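Nudix hydrolase DR_0079 (Deinococcus radiodurans, PDB 2O5F) hydrolyses nucleoside di- and triphosphates to monophosphates, using magnesium and with a marked preference for CDP and CTP. Local coordinates at residues Leu11-Glu14 / Val18-Gln21; Arg30-Arg35 / Ser106-Thr111; Glu85-Glu88 / Val92-Asp95; Asp124-Phe129 / Gly137-Pro142. All blocks are in the same frame, centred on the assembly; numbering follows the deposited sequence.

Contact 1 (Leu11-Glu14 / Val18-Gln21); sequences LVNE and VVGQ
L11 lies against G20 and Q21 within the beta hairpin formed by strands 8-12 and 18-23, at the surface of the protein. Two backbone bonds tie the strands together. L11 N donates to G20 O at 2.7 Å, and the bond is nearly straight at the hydrogen (173°). L11 O accepts from V19 N at 2.8 Å and also receives the CA-H of V18, a CA-H...O contact with V18 CA 3.2 Å away, so two adjacent residues converge on one carbonyl oxygen. The L11 side chain continues along the partner backbone. CG stands anti to the carbonyl carbon (chi1 -75°), a choice that carries the chain toward Q21. L11 CB passes G20 O at 3.5 Å. Next, L11 CG comes to Q21 C at 3.8 Å. The branch L11 CD1 ends beside Q21 O at 3.4 Å. Across from it, G20 has only hydrogens to offer, and the leucine therefore meets main chain.

Further toward the turn, V12 and V18 form an antiparallel non-hydrogen-bonded pair. Their methyls meet on the other sheet face, where R35 also packs on both. The N13 side chain runs roughly perpendicular to that of V19; its amide is held by R15 and E17 of the turn, and N13 ND2 sits 3.9 Å from V19 CG1.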
# COMPACT_ATOMS: atom_id res chain seq x y z
N LEU A 11 -13.22 -10.96 6.63
CA LEU A 11 -12.83 -10.74 8.01
C LEU A 11 -11.79 -11.82 8.31
O LEU A 11 -11.97 -12.98 7.93
CB LEU A 11 -14.02 -10.90 8.96
CG LEU A 11 -15.07 -9.78 9.01
CD1 LEU A 11 -16.30 -10.25 9.78
CD2 LEU A 11 -14.46 -8.53 9.67
N VAL A 12 -10.71 -11.45 8.99
CA VAL A 12 -9.66 -12.41 9.32
C VAL A 12 -9.31 -12.38 10.79
O VAL A 12 -9.51 -11.37 11.47
CB VAL A 12 -8.38 -12.14 8.47
CG1 VAL A 12 -8.68 -12.28 7.00
CG2 VAL A 12 -7.83 -10.75 8.78
N ASN A 13 -8.79 -13.51 11.29
CA ASN A 13 -8.38 -13.62 12.69
C ASN A 13 -6.90 -13.29 12.84
O ASN A 13 -6.25 -12.86 11.89
CB ASN A 13 -8.66 -15.03 13.24
CG ASN A 13 -7.89 -16.12 12.50
OD1 ASN A 13 -6.83 -15.88 11.91
ND2 ASN A 13 -8.41 -17.34 12.54
N GLU A 14 -6.36 -13.52 14.04
CA GLU A 14 -4.95 -13.26 14.32
C GLU A 14 -3.97 -14.01 13.43
O GLU A 14 -2.82 -13.60 13.27
CB GLU A 14 -4.63 -13.57 15.78
CG GLU A 14 -4.98 -12.46 16.75
CD GLU A 14 -6.47 -12.31 16.98
OE1 GLU A 14 -6.85 -11.28 17.60
OE2 GLU A 14 -7.24 -13.20 16.57
N VAL A 18 -9.55 -16.41 7.22
CA VAL A 18 -10.87 -15.83 6.99
C VAL A 18 -11.92 -16.45 7.90
O VAL A 18 -12.07 -17.67 7.96
CB VAL A 18 -11.31 -16.05 5.53
CG1 VAL A 18 -12.68 -15.42 5.30
CG2 VAL A 18 -10.28 -15.44 4.58
N VAL A 19 -12.66 -15.59 8.60
CA VAL A 19 -13.70 -16.03 9.53
C VAL A 19 -15.06 -15.38 9.28
O VAL A 19 -15.97 -15.50 10.10
CB VAL A 19 -13.29 -15.72 10.99
CG1 VAL A 19 -12.03 -16.49 11.35
CG2 VAL A 19 -13.06 -14.22 11.16
N GLY A 20 -15.19 -14.68 8.16
CA GLY A 20 -16.45 -14.03 7.83
C GLY A 20 -16.24 -12.89 6.85
O GLY A 20 -15.17 -12.77 6.27
N GLN A 21 -17.27 -12.06 6.66
CA GLN A 21 -17.20 -10.92 5.75
C GLN A 21 -17.84 -9.69 6.37
O GLN A 21 -18.62 -9.79 7.32
CB GLN A 21 -17.92 -11.21 4.43
CG GLN A 21 -17.17 -12.08 3.43
CD GLN A 21 -17.13 -13.54 3.84
OE1 GLN A 21 -18.13 -14.10 4.30
NE2 GLN A 21 -15.97 -14.18 3.65

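Contact 2 (Arg30-Arg35 / Ser106-Thr111); sequences RWERVR and SPFQTT
S106 O, just ahead of the P107-F108 pair that meets E32, is gripped by two donors. T110 OG1 gives its proton to it at 2.8 Å, while Q109 N reaches it at 3.3 Å from the opposite face of the carbonyl plane. The S106 side chain closes an ST turn, its OG accepting from F108 N at 3.1 Å. These bonds brace the loop between strands 98-105 and 115-122 of the Nudix fold, and the braced loop offers P107 and F108 to the 3-10 segment 31-33, which leads into strand 35-42.

E32 CB faces P107 CB at 3.8 Å, and P107 CG leans on the backbone beside it, near E32 CA and O. E32 CG lies between the backbone N and the carbonyl carbon (chi1 61°), and a bend at chi2 leads the carboxylate away, so that its CB and CG, not the carboxylate oxygens, touch the loop. The carboxylate plane is turned 82° from the F108 ring. F115 packs against both P107 and F108, joining this surface patch to strand 115-122. The far end of the phenyl ring completes the contact: F108 CZ lies 4.0 Å from E32 CB, and F108 CE1 comes to 3.8 Å from E32 O.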
# COMPACT_ATOMS: atom_id res chain seq x y z
N ARG A 30 -13.36 -2.80 11.69
CA ARG A 30 -12.13 -2.66 12.45
C ARG A 30 -11.01 -3.02 11.47
O ARG A 30 -10.99 -4.14 10.95
CB ARG A 30 -12.13 -3.64 13.63
CG ARG A 30 -13.08 -3.28 14.75
CD ARG A 30 -12.64 -2.01 15.44
NE ARG A 30 -13.36 -1.80 16.70
CZ ARG A 30 -14.66 -1.51 16.78
NH1 ARG A 30 -15.38 -1.37 15.68
NH2 ARG A 30 -15.23 -1.36 17.97
N TRP A 31 -10.10 -2.09 11.22
CA TRP A 31 -9.03 -2.36 10.25
C TRP A 31 -8.11 -3.51 10.59
O TRP A 31 -7.55 -4.15 9.69
CB TRP A 31 -8.22 -1.09 9.99
CG TRP A 31 -9.00 -0.08 9.19
CD1 TRP A 31 -9.52 1.10 9.63
CD2 TRP A 31 -9.41 -0.20 7.81
NE1 TRP A 31 -10.23 1.72 8.63
CE2 TRP A 31 -10.18 0.94 7.50
CE3 TRP A 31 -9.20 -1.17 6.82
CZ2 TRP A 31 -10.75 1.14 6.24
CZ3 TRP A 31 -9.77 -0.97 5.56
CH2 TRP A 31 -10.53 0.18 5.28
N GLU A 32 -7.95 -3.79 11.88
CA GLU A 32 -7.08 -4.89 12.32
C GLU A 32 -7.72 -6.25 12.03
O GLU A 32 -7.10 -7.30 12.23
CB GLU A 32 -6.78 -4.77 13.82
CG GLU A 32 -8.03 -4.83 14.69
CD GLU A 32 -8.56 -3.46 15.08
OE1 GLU A 32 -8.45 -2.51 14.28
OE2 GLU A 32 -9.13 -3.35 16.19
N ARG A 33 -8.97 -6.22 11.57
CA ARG A 33 -9.70 -7.45 11.26
C ARG A 33 -9.86 -7.67 9.76
O ARG A 33 -10.61 -8.55 9.33
CB ARG A 33 -11.07 -7.43 11.94
CG ARG A 33 -10.98 -7.41 13.45
CD ARG A 33 -12.35 -7.30 14.10
NE ARG A 33 -12.25 -7.29 15.55
CZ ARG A 33 -13.28 -7.13 16.37
NH1 ARG A 33 -14.50 -6.95 15.88
NH2 ARG A 33 -13.10 -7.13 17.68
N VAL A 34 -9.17 -6.86 8.95
CA VAL A 34 -9.23 -6.99 7.50
C VAL A 34 -7.85 -6.96 6.86
O VAL A 34 -6.85 -6.68 7.52
CB VAL A 34 -10.12 -5.90 6.85
CG1 VAL A 34 -11.54 -5.98 7.41
CG2 VAL A 34 -9.52 -4.52 7.09
N ARG A 35 -7.81 -7.24 5.56
CA ARG A 35 -6.56 -7.29 4.80
C ARG A 35 -6.43 -6.18 3.75
O ARG A 35 -7.40 -5.81 3.09
CB ARG A 35 -6.43 -8.67 4.12
CG ARG A 35 -6.77 -9.83 5.05
CD ARG A 35 -6.20 -11.19 4.63
NE ARG A 35 -6.94 -11.85 3.57
CZ ARG A 35 -7.00 -13.17 3.39
NH1 ARG A 35 -6.35 -14.01 4.20
NH2 ARG A 35 -7.71 -13.65 2.39
N SER A 106 1.37 -8.27 10.49
CA SER A 106 0.16 -8.44 11.28
C SER A 106 -0.06 -7.16 12.08
O SER A 106 0.90 -6.55 12.57
CB SER A 106 0.30 -9.62 12.25
OG SER A 106 -0.58 -9.46 13.36
N PRO A 107 -1.32 -6.74 12.22
CA PRO A 107 -1.73 -5.54 12.96
C PRO A 107 -1.47 -5.66 14.46
O PRO A 107 -1.46 -4.65 15.18
CB PRO A 107 -3.23 -5.45 12.70
CG PRO A 107 -3.46 -6.31 11.51
CD PRO A 107 -2.49 -7.42 11.64
N PHE A 108 -1.30 -6.88 14.95
CA PHE A 108 -1.05 -7.09 16.37
C PHE A 108 0.42 -7.24 16.71
O PHE A 108 0.79 -7.21 17.88
CB PHE A 108 -1.82 -8.31 16.89
CG PHE A 108 -3.28 -8.27 16.58
CD1 PHE A 108 -3.77 -8.85 15.42
CD2 PHE A 108 -4.16 -7.61 17.43
CE1 PHE A 108 -5.13 -8.77 15.10
CE2 PHE A 108 -5.52 -7.52 17.12
CZ PHE A 108 -6.00 -8.10 15.95
N GLN A 109 1.26 -7.40 15.70
CA GLN A 109 2.69 -7.55 15.92
C GLN A 109 3.48 -6.29 15.56
O GLN A 109 4.69 -6.24 15.74
CB GLN A 109 3.24 -8.72 15.11
CG GLN A 109 2.66 -10.06 15.49
CD GLN A 109 3.35 -11.18 14.75
OE1 GLN A 109 3.39 -11.19 13.53
NE2 GLN A 109 3.90 -12.14 15.50
N THR A 110 2.76 -5.29 15.06
CA THR A 110 3.34 -4.02 14.64
C THR A 110 2.31 -2.94 14.93
O THR A 110 1.27 -3.21 15.54
CB THR A 110 3.58 -3.99 13.12
OG1 THR A 110 2.33 -4.12 12.44
CG2 THR A 110 4.51 -5.13 12.70
N THR A 111 2.59 -1.71 14.50
CA THR A 111 1.60 -0.65 14.69
C THR A 111 0.93 -0.34 13.36
O THR A 111 0.38 0.75 13.17
CB THR A 111 2.20 0.65 15.30
OG1 THR A 111 3.50 0.91 14.75
CG2 THR A 111 2.29 0.53 16.81

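Contact 3 (Glu85-Glu88 / Val92-Asp95); sequences EARE and VEID
V92 N donates to A86 O, six residues earlier, where the chain leaves helix 78-90, the helix of the Nudix box. The bond measures 3.2 Å with an N-H...O angle of 170°; it is straight at the hydrogen, yet the donor stands above the carbonyl plane rather than on a lone pair. V92 O in turn comes near the helix, 3.6 Å from R87 CB, and the V92 side chain also leans on L121 of strand 115-122.

E93 follows, its chain bent at chi2 (-82°), which brings the carboxylate back to the helix. E93 OE1 and R87 NH2 form a salt bridge at 3.1 Å. The oxygen lies over one face of the guanidinium, nearer the edge of the group than its middle, and the two flat groups are 83° apart; no N-H of R87 points at E93 OE1, so the attraction is one of charge alone.

I94 then turns inward. Its CG2 branch touches A86 CB at 3.7 Å, while F82, R83 and L121 pack around the same side chain and V68 meets A86. D95 carries the chain onward and pairs through OD2 with R83 NE, a salt bridge one helical turn back from R87.

The buried apolar pair and the backbone bond thus join the last turns of helix 78-90 to the chain that follows it, and the ion pair, with one carboxylate oxygen over the guanidinium face, probably adds a less directional pull. E85, inferred to bind magnesium together with E89, points away, so the contact lies on a different side of the helix from it.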
# COMPACT_ATOMS: atom_id res chain seq x y z
N GLU A 85 -5.30 -2.89 -7.83
CA GLU A 85 -4.98 -1.53 -7.38
C GLU A 85 -3.90 -0.88 -8.24
O GLU A 85 -3.96 0.32 -8.52
CB GLU A 85 -4.54 -1.54 -5.92
CG GLU A 85 -5.61 -1.96 -4.92
CD GLU A 85 -6.66 -0.87 -4.67
OE1 GLU A 85 -7.60 -1.12 -3.88
OE2 GLU A 85 -6.55 0.22 -5.26
N ALA A 86 -2.90 -1.65 -8.66
CA ALA A 86 -1.83 -1.12 -9.48
C ALA A 86 -2.38 -0.60 -10.80
O ALA A 86 -1.96 0.44 -11.29
CB ALA A 86 -0.77 -2.19 -9.74
N ARG A 87 -3.32 -1.32 -11.40
CA ARG A 87 -3.85 -0.85 -12.66
C ARG A 87 -4.84 0.29 -12.52
O ARG A 87 -4.87 1.19 -13.35
CB ARG A 87 -4.47 -2.01 -13.45
CG ARG A 87 -5.65 -2.66 -12.80
CD ARG A 87 -5.86 -4.03 -13.42
NE ARG A 87 -5.77 -3.99 -14.88
CZ ARG A 87 -5.60 -5.06 -15.64
NH1 ARG A 87 -5.49 -6.26 -15.07
NH2 ARG A 87 -5.54 -4.95 -16.96
N GLU A 88 -5.65 0.29 -11.46
CA GLU A 88 -6.61 1.38 -11.29
C GLU A 88 -6.00 2.68 -10.76
O GLU A 88 -6.52 3.76 -11.03
CB GLU A 88 -7.77 0.96 -10.39
CG GLU A 88 -7.40 0.74 -8.94
CD GLU A 88 -8.61 0.45 -8.07
OE1 GLU A 88 -8.42 0.20 -6.86
OE2 GLU A 88 -9.75 0.47 -8.58
N VAL A 92 -0.73 0.56 -14.21
CA VAL A 92 0.40 -0.34 -14.39
C VAL A 92 -0.04 -1.80 -14.37
O VAL A 92 -0.88 -2.20 -13.55
CB VAL A 92 1.46 -0.13 -13.28
CG1 VAL A 92 2.55 -1.18 -13.39
CG2 VAL A 92 2.06 1.27 -13.39
N GLU A 93 0.52 -2.58 -15.28
CA GLU A 93 0.25 -4.01 -15.38
C GLU A 93 1.43 -4.66 -14.67
O GLU A 93 2.53 -4.71 -15.22
CB GLU A 93 0.23 -4.43 -16.85
CG GLU A 93 -0.59 -3.54 -17.77
CD GLU A 93 -2.07 -3.87 -17.73
OE1 GLU A 93 -2.71 -3.69 -16.67
OE2 GLU A 93 -2.60 -4.31 -18.78
N ILE A 94 1.22 -5.16 -13.45
CA ILE A 94 2.32 -5.77 -12.70
C ILE A 94 2.98 -6.91 -13.47
O ILE A 94 4.17 -7.16 -13.32
CB ILE A 94 1.86 -6.29 -11.31
CG1 ILE A 94 0.85 -7.43 -11.47
CG2 ILE A 94 1.25 -5.15 -10.50
CD1 ILE A 94 0.43 -8.05 -10.14
N ASP A 95 2.20 -7.59 -14.30
CA ASP A 95 2.72 -8.71 -15.08
C ASP A 95 3.70 -8.21 -16.15
O ASP A 95 4.50 -8.99 -16.67
CB ASP A 95 1.57 -9.48 -15.73
CG ASP A 95 0.57 -10.00 -14.71
OD1 ASP A 95 1.00 -10.67 -13.75
OD2 ASP A 95 -0.64 -9.75 -14.87

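Contact 4 (Asp124-Phe129 / Gly137-Pro142); sequences DATPIF and GEWLTP
W139 and T126 meet because each first torsion places the next atom beyond CB anti to the carbonyl carbon: W139 CG at chi1 -70° and T126 OG1 at chi1 -64°. Strand 136-140 of the Nudix fold thereby sends its indole toward the loop 124-129, while the threonine hydroxyl is turned to receive it. The two side chains run antiparallel alongside each other, and the pyrrole N-H ends the approach. W139 NE1 donates to T126 OG1 at 3.2 Å, with an N-H...O angle of 167°, and the oxygen lies in the indole plane.

The same ring edge continues to the loop backbone. W139 CZ2 comes to 3.5 Å from A125 O, which is also in plane, whereas T126 CB stays back at 4.2 Å from W139 NE1. Both loop oxygens are therefore met edgewise, one by N-H and one by a ring C-H side. Elsewhere the indole makes an edge-to-face contact with W49 of strand 48-52, the strand that pairs with 136-140, and it also touches L41.

One nearly straight N-H...O bond in the indole plane thus satisfies W139 NE1 and, with A125 O beside it, probably limits rotation of the ring about its CB-CG bond.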
# COMPACT_ATOMS: atom_id res chain seq x y z
N ASP A 124 11.89 2.31 -13.81
CA ASP A 124 12.52 3.63 -13.83
C ASP A 124 11.58 4.63 -14.48
O ASP A 124 11.86 5.82 -14.50
CB ASP A 124 13.85 3.58 -14.59
CG ASP A 124 14.99 3.06 -13.74
OD1 ASP A 124 15.28 3.68 -12.70
OD2 ASP A 124 15.59 2.03 -14.10
N ALA A 125 10.46 4.15 -15.01
CA ALA A 125 9.49 5.03 -15.66
C ALA A 125 8.52 5.62 -14.65
O ALA A 125 8.09 4.95 -13.70
CB ALA A 125 8.72 4.26 -16.72
N THR A 126 8.17 6.89 -14.86
CA THR A 126 7.20 7.55 -13.99
C THR A 126 5.84 7.06 -14.46
O THR A 126 5.53 7.12 -15.65
CB THR A 126 7.27 9.07 -14.13
OG1 THR A 126 8.55 9.54 -13.69
CG2 THR A 126 6.18 9.72 -13.28
N PRO A 127 5.02 6.55 -13.54
CA PRO A 127 3.69 6.04 -13.86
C PRO A 127 2.72 7.09 -14.41
O PRO A 127 2.77 8.26 -14.02
CB PRO A 127 3.18 5.50 -12.52
CG PRO A 127 4.43 5.20 -11.77
CD PRO A 127 5.31 6.36 -12.11
N ILE A 128 1.86 6.66 -15.32
CA ILE A 128 0.84 7.53 -15.88
C ILE A 128 -0.32 7.27 -14.92
O ILE A 128 -1.25 6.54 -15.23
CB ILE A 128 0.44 7.09 -17.30
CG1 ILE A 128 1.69 6.95 -18.16
CG2 ILE A 128 -0.51 8.11 -17.92
CD1 ILE A 128 2.55 8.19 -18.23
N PHE A 129 -0.22 7.88 -13.75
CA PHE A 129 -1.20 7.71 -12.69
C PHE A 129 -2.60 8.23 -12.99
O PHE A 129 -2.79 9.04 -13.89
CB PHE A 129 -0.67 8.34 -11.40
CG PHE A 129 -0.47 9.83 -11.49
CD1 PHE A 129 -1.53 10.70 -11.23
CD2 PHE A 129 0.77 10.37 -11.85
CE1 PHE A 129 -1.36 12.08 -11.33
CE2 PHE A 129 0.95 11.74 -11.95
CZ PHE A 129 -0.12 12.61 -11.69
N GLY A 137 3.10 13.07 -8.12
CA GLY A 137 3.98 12.20 -7.36
C GLY A 137 5.42 12.57 -7.59
O GLY A 137 5.73 13.35 -8.49
N GLU A 138 6.32 12.04 -6.77
CA GLU A 138 7.72 12.33 -6.94
C GLU A 138 8.62 11.19 -6.48
O GLU A 138 8.26 10.41 -5.59
CB GLU A 138 8.09 13.64 -6.24
CG GLU A 138 7.82 13.71 -4.75
CD GLU A 138 7.67 15.15 -4.22
OE1 GLU A 138 8.55 16.01 -4.46
OE2 GLU A 138 6.65 15.42 -3.53
N TRP A 139 9.77 11.07 -7.13
CA TRP A 139 10.72 10.04 -6.75
C TRP A 139 11.48 10.60 -5.56
O TRP A 139 12.05 11.69 -5.62
CB TRP A 139 11.68 9.75 -7.91
CG TRP A 139 11.01 9.04 -9.06
CD1 TRP A 139 10.53 9.59 -10.20
CD2 TRP A 139 10.76 7.63 -9.16
NE1 TRP A 139 10.00 8.62 -11.01
CE2 TRP A 139 10.13 7.40 -10.40
CE3 TRP A 139 11.01 6.53 -8.31
CZ2 TRP A 139 9.75 6.12 -10.82
CZ3 TRP A 139 10.63 5.26 -8.74
CH2 TRP A 139 10.01 5.07 -9.98
N LEU A 140 11.45 9.87 -4.46
CA LEU A 140 12.10 10.32 -3.25
C LEU A 140 12.86 9.20 -2.59
O LEU A 140 12.47 8.03 -2.65
CB LEU A 140 11.07 10.83 -2.24
CG LEU A 140 10.16 12.01 -2.60
CD1 LEU A 140 9.11 12.14 -1.50
CD2 LEU A 140 10.96 13.30 -2.74
N THR A 141 13.97 9.56 -1.97
CA THR A 141 14.76 8.58 -1.26
C THR A 141 14.02 8.35 0.05
O THR A 141 13.32 9.23 0.55
CB THR A 141 16.15 9.13 -0.94
OG1 THR A 141 16.04 10.24 -0.04
CG2 THR A 141 16.82 9.59 -2.22
N PRO A 142 14.15 7.15 0.63
CA PRO A 142 13.46 6.86 1.89
C PRO A 142 13.85 7.86 2.98
O PRO A 142 13.04 8.22 3.82
CB PRO A 142 13.93 5.45 2.22
CG PRO A 142 14.04 4.83 0.84
CD PRO A 142 14.73 5.92 0.05

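Contact 3 is the partly buried one of the four, whereas contacts 1, 2 and 4 lie at the surface. Its segment 85-88 belongs to the Nudix box, and it combines an apolar pair, a backbone bond and an ion pair. Contact 1 relies on strand-to-strand backbone bonding, contact 2 on carbon packing with its polar bonds inside each segment, and contact 4 on a single side-chain hydrogen bond. Contacts 1 and 2 touch: V12 N lies 2.9 Å from R33 O, a probable hydrogen bond, and E14 packs on F108, joining the hairpin to the loops of contact 2. Contacts 3 and 4 approach to about 4 Å between nearest atoms without touching.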